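Local structure of putative alpha-L-fucosidase (Bacteroides thetaiotaomicron, 3EYP) at residues Leu8-Arg13 with Asp247-Ala252; Thr223-Ala228 with Glu241-Gly246. The protein probably hydrolyses alpha-L-fucosidic bonds, releasing L-fucose from glycans or other fucosides. One frame throughout, in Å; residues are numbered along the deposited sequence.

Interaction 1. Residues Leu8-Arg13 with Asp247-Ala252; sequences LVPSAR and DAYIPA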
loop_
_atom_site.group_PDB
_atom_site.type_symbol
_atom_site.label_atom_id
_atom_site.label_comp_id
_atom_site.label_asym_id
_atom_site.label_seq_id
_atom_site.Cartn_x
_atom_site.Cartn_y
_atom_site.Cartn_z
ATOM N N LEU A 8 17.678 10.850 2.449
ATOM C CA LEU A 8 17.322 9.821 1.436
ATOM C C LEU A 8 15.996 10.155 0.752
ATOM O O LEU A 8 15.067 10.683 1.359
ATOM C CB LEU A 8 17.255 8.416 2.115
ATOM C CG LEU A 8 18.587 7.979 2.792
ATOM C CD1 LEU A 8 18.429 6.539 3.232
ATOM C CD2 LEU A 8 19.833 8.196 1.889
ATOM N N VAL A 9 15.917 9.865 -0.524
ATOM C CA VAL A 9 14.763 10.215 -1.348
ATOM C C VAL A 9 14.225 9.009 -2.164
ATOM O O VAL A 9 14.940 8.030 -2.438
ATOM C CB VAL A 9 15.129 11.406 -2.322
ATOM C CG1 VAL A 9 15.691 12.621 -1.519
ATOM C CG2 VAL A 9 16.119 10.940 -3.352
ATOM N N PRO A 10 12.962 9.055 -2.543
ATOM C CA PRO A 10 12.380 7.950 -3.272
ATOM C C PRO A 10 12.820 7.887 -4.719
ATOM O O PRO A 10 13.127 8.908 -5.345
ATOM C CB PRO A 10 10.895 8.255 -3.217
ATOM C CG PRO A 10 10.850 9.760 -3.175
ATOM C CD PRO A 10 11.971 10.100 -2.240
ATOM N N SER A 11 12.787 6.677 -5.234
ATOM C CA SER A 11 13.015 6.417 -6.669
ATOM C C SER A 11 11.765 6.669 -7.489
ATOM O O SER A 11 10.678 6.893 -6.976
ATOM C CB SER A 11 13.452 4.991 -6.898
ATOM O OG SER A 11 12.409 4.097 -6.588
ATOM N N ALA A 12 11.930 6.639 -8.803
ATOM C CA ALA A 12 10.775 6.848 -9.703
ATOM C C ALA A 12 9.686 5.776 -9.417
ATOM O O ALA A 12 8.485 6.052 -9.380
ATOM C CB ALA A 12 11.206 6.818 -11.207
ATOM N N ARG A 13 10.155 4.557 -9.182
ATOM C CA ARG A 13 9.272 3.392 -8.845
ATOM C C ARG A 13 8.508 3.618 -7.559
ATOM O O ARG A 13 7.346 3.327 -7.431
ATOM C CB ARG A 13 10.074 2.078 -8.724
ATOM C CG ARG A 13 10.311 1.485 -10.111
ATOM C CD ARG A 13 10.871 0.032 -10.085
ATOM N NE ARG A 13 11.978 -0.136 -9.197
ATOM C CZ ARG A 13 13.233 0.094 -9.530
ATOM N NH1 ARG A 13 13.547 0.457 -10.744
ATOM N NH2 ARG A 13 14.177 -0.065 -8.642
ATOM N N ASP A 247 19.035 3.824 7.169
ATOM C CA ASP A 247 20.055 3.763 6.116
ATOM C C ASP A 247 19.558 3.515 4.697
ATOM O O ASP A 247 20.333 3.617 3.751
ATOM C CB ASP A 247 21.215 2.804 6.418
ATOM C CG ASP A 247 20.811 1.324 6.438
ATOM O OD1 ASP A 247 19.794 0.954 5.839
ATOM O OD2 ASP A 247 21.562 0.529 7.061
ATOM N N ALA A 248 18.263 3.271 4.579
ATOM C CA ALA A 248 17.607 2.950 3.326
ATOM C C ALA A 248 16.250 3.542 3.189
ATOM O O ALA A 248 15.462 3.603 4.136
ATOM C CB ALA A 248 17.547 1.386 3.124
ATOM N N TYR A 249 15.903 3.888 1.962
ATOM C CA TYR A 249 14.557 4.437 1.646
ATOM C C TYR A 249 13.773 3.295 1.035
ATOM O O TYR A 249 14.011 2.886 -0.100
ATOM C CB TYR A 249 14.643 5.618 0.708
ATOM C CG TYR A 249 13.378 6.451 0.647
ATOM C CD1 TYR A 249 13.312 7.700 1.258
ATOM C CD2 TYR A 249 12.252 5.996 -0.044
ATOM C CE1 TYR A 249 12.132 8.457 1.215
ATOM C CE2 TYR A 249 11.093 6.745 -0.093
ATOM C CZ TYR A 249 11.025 7.965 0.531
ATOM O OH TYR A 249 9.835 8.721 0.466
ATOM N N ILE A 250 12.967 2.701 1.883
ATOM C CA ILE A 250 12.144 1.508 1.532
ATOM C C ILE A 250 10.852 1.639 2.285
ATOM O O ILE A 250 10.730 1.157 3.441
ATOM C CB ILE A 250 12.825 0.179 1.919
ATOM C CG1 ILE A 250 14.275 0.116 1.464
ATOM C CG2 ILE A 250 12.077 -0.999 1.291
ATOM C CD1 ILE A 250 15.134 -0.939 2.160
ATOM N N PRO A 251 9.880 2.330 1.684
ATOM C CA PRO A 251 8.696 2.641 2.415
ATOM C C PRO A 251 7.833 1.416 2.734
ATOM O O PRO A 251 7.933 0.385 2.077
ATOM C CB PRO A 251 7.922 3.597 1.500
ATOM C CG PRO A 251 8.584 3.575 0.211
ATOM C CD PRO A 251 9.895 2.881 0.317
ATOM N N ALA A 252 7.051 1.546 3.769
ATOM C CA ALA A 252 6.135 0.481 4.222
ATOM C C ALA A 252 4.932 0.292 3.318
ATOM O O ALA A 252 4.181 1.234 2.966
ATOM C CB ALA A 252 5.652 0.734 5.664
#
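The Tyr249 side chain lies along the backbone of Leu8-Pro10 and carries most of this contact. No hydrogen bond links the two segments. The contact is van der Waals packing, partly against backbone, near the surface. Tyr249 CG stands anti to the backbone N (chi1 -164°), which sends the ring along the incoming chain. CB meets Leu8 CB at 4.1 Å. CG lies near the carbonyl group of Val9. Tyr249 CD1 is 3.5 Å from Leu8 O, an oblique approach. Tyr249 CE2 is 3.5 Å from Pro10 CB, and CD2 lies near Pro10 CA. CZ comes 3.6 Å from Pro10 CD, and OH reaches the same proline carbon. Pro10 therefore covers one face of the ring. Its CD makes a CH-pi contact there, 28° off the ring normal. Val9 C lies over the same face, nearer the rim. At the other end, Leu8 CD1 rests 3.5 Å from Ala248 N and equally close to Asp247 O, so the leucine packs on the backbone there.

Asp247 and Ala248 both lie opposite Thr224, a classic beta bulge at the start of strand 248-249. The strand runs antiparallel to 223-224, and Thr223 touches both Leu8 and Tyr249. Ser11 is the N-cap residue of helix 12-20. From that helix, Gln14 bonds back to Ser11 N and across to Tyr249 O. The contact thus joins the lead-in of helix 12-20 to the two-stranded sheet. From Tyr249 the chain runs on into strand 253-257 of the parallel barrel sheet.

Interaction 2. Residues Thr223-Ala228 with Glu241-Gly246; sequences TTDSVA and EGMLDG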
loop_
_atom_site.group_PDB
_atom_site.type_symbol
_atom_site.label_atom_id
_atom_site.label_comp_id
_atom_site.label_asym_id
_atom_site.label_seq_id
_atom_site.Cartn_x
_atom_site.Cartn_y
_atom_site.Cartn_z
ATOM N N THR A 223 11.933 5.690 5.400
ATOM C CA THR A 223 13.268 5.162 5.670
ATOM C C THR A 223 13.297 4.228 6.870
ATOM O O THR A 223 12.549 4.389 7.861
ATOM C CB THR A 223 14.315 6.323 5.940
ATOM O OG1 THR A 223 13.815 7.251 6.938
ATOM C CG2 THR A 223 14.628 7.065 4.669
ATOM N N THR A 224 14.238 3.302 6.792
ATOM C CA THR A 224 14.571 2.398 7.885
ATOM C C THR A 224 15.912 1.743 7.590
ATOM O O THR A 224 16.450 1.888 6.497
ATOM C CB THR A 224 13.447 1.292 8.184
ATOM O OG1 THR A 224 13.605 0.801 9.525
ATOM C CG2 THR A 224 13.452 0.097 7.189
ATOM N N ASP A 225 16.410 0.995 8.544
ATOM C CA ASP A 225 17.682 0.279 8.356
ATOM C C ASP A 225 17.375 -1.016 7.614
ATOM O O ASP A 225 16.399 -1.686 7.924
ATOM C CB ASP A 225 18.364 -0.032 9.679
ATOM C CG ASP A 225 19.133 1.181 10.265
ATOM O OD1 ASP A 225 19.308 2.199 9.557
ATOM O OD2 ASP A 225 19.514 1.121 11.478
ATOM N N SER A 226 18.211 -1.380 6.653
ATOM C CA SER A 226 17.888 -2.558 5.840
ATOM C C SER A 226 17.939 -3.842 6.644
ATOM O O SER A 226 17.354 -4.866 6.252
ATOM C CB SER A 226 18.768 -2.655 4.612
ATOM O OG SER A 226 20.042 -3.067 4.985
ATOM N N VAL A 227 18.603 -3.769 7.788
ATOM C CA VAL A 227 18.705 -4.936 8.715
ATOM C C VAL A 227 17.354 -5.291 9.324
ATOM O O VAL A 227 17.073 -6.461 9.671
ATOM C CB VAL A 227 19.814 -4.733 9.787
ATOM C CG1 VAL A 227 19.385 -3.699 10.850
ATOM C CG2 VAL A 227 20.217 -6.066 10.424
ATOM N N ALA A 228 16.475 -4.302 9.355
ATOM C CA ALA A 228 15.151 -4.528 9.915
ATOM C C ALA A 228 14.402 -5.480 9.018
ATOM O O ALA A 228 13.672 -6.305 9.481
ATOM C CB ALA A 228 14.351 -3.231 10.114
ATOM N N GLU A 241 7.387 1.421 12.255
ATOM C CA GLU A 241 7.644 2.885 12.373
ATOM C C GLU A 241 8.710 3.403 11.451
ATOM O O GLU A 241 8.762 4.582 11.112
ATOM C CB GLU A 241 7.970 3.263 13.818
ATOM C CG GLU A 241 6.727 3.041 14.707
ATOM C CD GLU A 241 6.851 3.442 16.171
ATOM O OE1 GLU A 241 7.813 4.159 16.509
ATOM O OE2 GLU A 241 5.966 3.016 16.968
ATOM N N GLY A 242 9.634 2.522 11.139
ATOM C CA GLY A 242 10.763 2.860 10.368
ATOM C C GLY A 242 11.674 3.670 11.287
ATOM O O GLY A 242 11.498 3.666 12.487
ATOM N N MET A 243 12.659 4.301 10.685
ATOM C CA MET A 243 13.613 5.156 11.428
ATOM C C MET A 243 13.948 6.431 10.640
ATOM O O MET A 243 14.265 6.386 9.437
ATOM C CB MET A 243 14.930 4.384 11.725
ATOM C CG MET A 243 14.815 2.930 12.295
ATOM S SD MET A 243 16.357 2.000 12.269
ATOM C CE MET A 243 15.675 0.315 12.292
ATOM N N LEU A 244 13.903 7.569 11.316
ATOM C CA LEU A 244 14.252 8.849 10.650
ATOM C C LEU A 244 15.676 8.785 10.137
ATOM O O LEU A 244 16.018 9.282 9.051
ATOM C CB LEU A 244 14.107 10.023 11.622
ATOM C CG LEU A 244 14.345 11.421 11.063
ATOM C CD1 LEU A 244 13.318 11.661 9.986
ATOM C CD2 LEU A 244 14.248 12.486 12.223
ATOM N N ASP A 245 16.516 8.134 10.925
ATOM C CA ASP A 245 17.978 7.967 10.615
ATOM C C ASP A 245 18.267 6.630 9.910
ATOM O O ASP A 245 19.409 6.152 9.834
ATOM C CB ASP A 245 18.866 8.102 11.874
ATOM C CG ASP A 245 18.575 7.054 12.946
ATOM O OD1 ASP A 245 17.518 6.383 12.900
ATOM O OD2 ASP A 245 19.404 6.902 13.859
ATOM N N GLY A 246 17.206 6.021 9.400
ATOM C CA GLY A 246 17.377 4.761 8.588
ATOM C C GLY A 246 18.306 4.895 7.413
ATOM O O GLY A 246 18.357 5.920 6.726
HETATM O O HOH W 1 20.962 3.963 10.363
#
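Thr223 and Met243 are joined by two hydrogen bonds at the start of the type I beta turn Met243-Gly246. Met243 N donates to Thr223 O at 2.8 Å, nearly straight at 163°. Thr223 OG1 donates to Met243 O at 2.7 Å. Its chi1 of 51° places OG1 between the backbone N and the carbonyl carbon, pointing at the turn. Met243 O also accepts from Gly246 N, the closing bond of the turn. The two donors reach it from opposite faces of the carbonyl plane.

This is the tight part of the contact. Gly246 CA sits 3.5 Å from Thr224 C, and a side chain on that glycine would run into the 223-224 backbone. Asp225 N, close by, is buried without a partner in the model. Gly242 has a positive phi and packs its CA against Thr223 O. A side chain there would strike the same oxygen. Thr224 OG1 bonds to Gly238 O, and Met243 CE comes 3.5 Å from this hydroxyl, Thr224 OG1.

The outer side is looser and partly exposed. The extended Met243 chain crosses the Asp225 side chain at about a right angle. Met243 SD lies 3.4 Å from Asp225 OD2, and its CE lies near Asp225 CB and, less closely, Ala228 CB. Asp225 OD1 also holds Asp247 N. With an alanine in place of Asp225, Asp247 N would probably lose this acceptor and the water link to the turn would break, while one side of the methionine sulfur would be bared. That link is a single water, which donates to Asp225 OD1 at 2.5 Å and to Asp245 O at 2.7 Å.

In the fold
The two interactions meet in one small antiparallel sheet, with centres about 10 Å apart. Interaction 1 uses strand 248-249 and interaction 2 uses its neighbour 223-224. Both segments of interaction 2 fall between those of interaction 1 in the sequence. Asp247 ties the two most directly. Asp247 N is 2.9 Å from Asp225 OD1, and Asp247 OD1 is 2.9 Å from Ser226 N, both hydrogen bonds. Thr223 CB also packs 3.5 Å from Ala248 O. All four segments belong to the alpha-L-fucosidase part of the chain, which has the TIM-barrel fold of the family. Both contacts join loops to the small sheet.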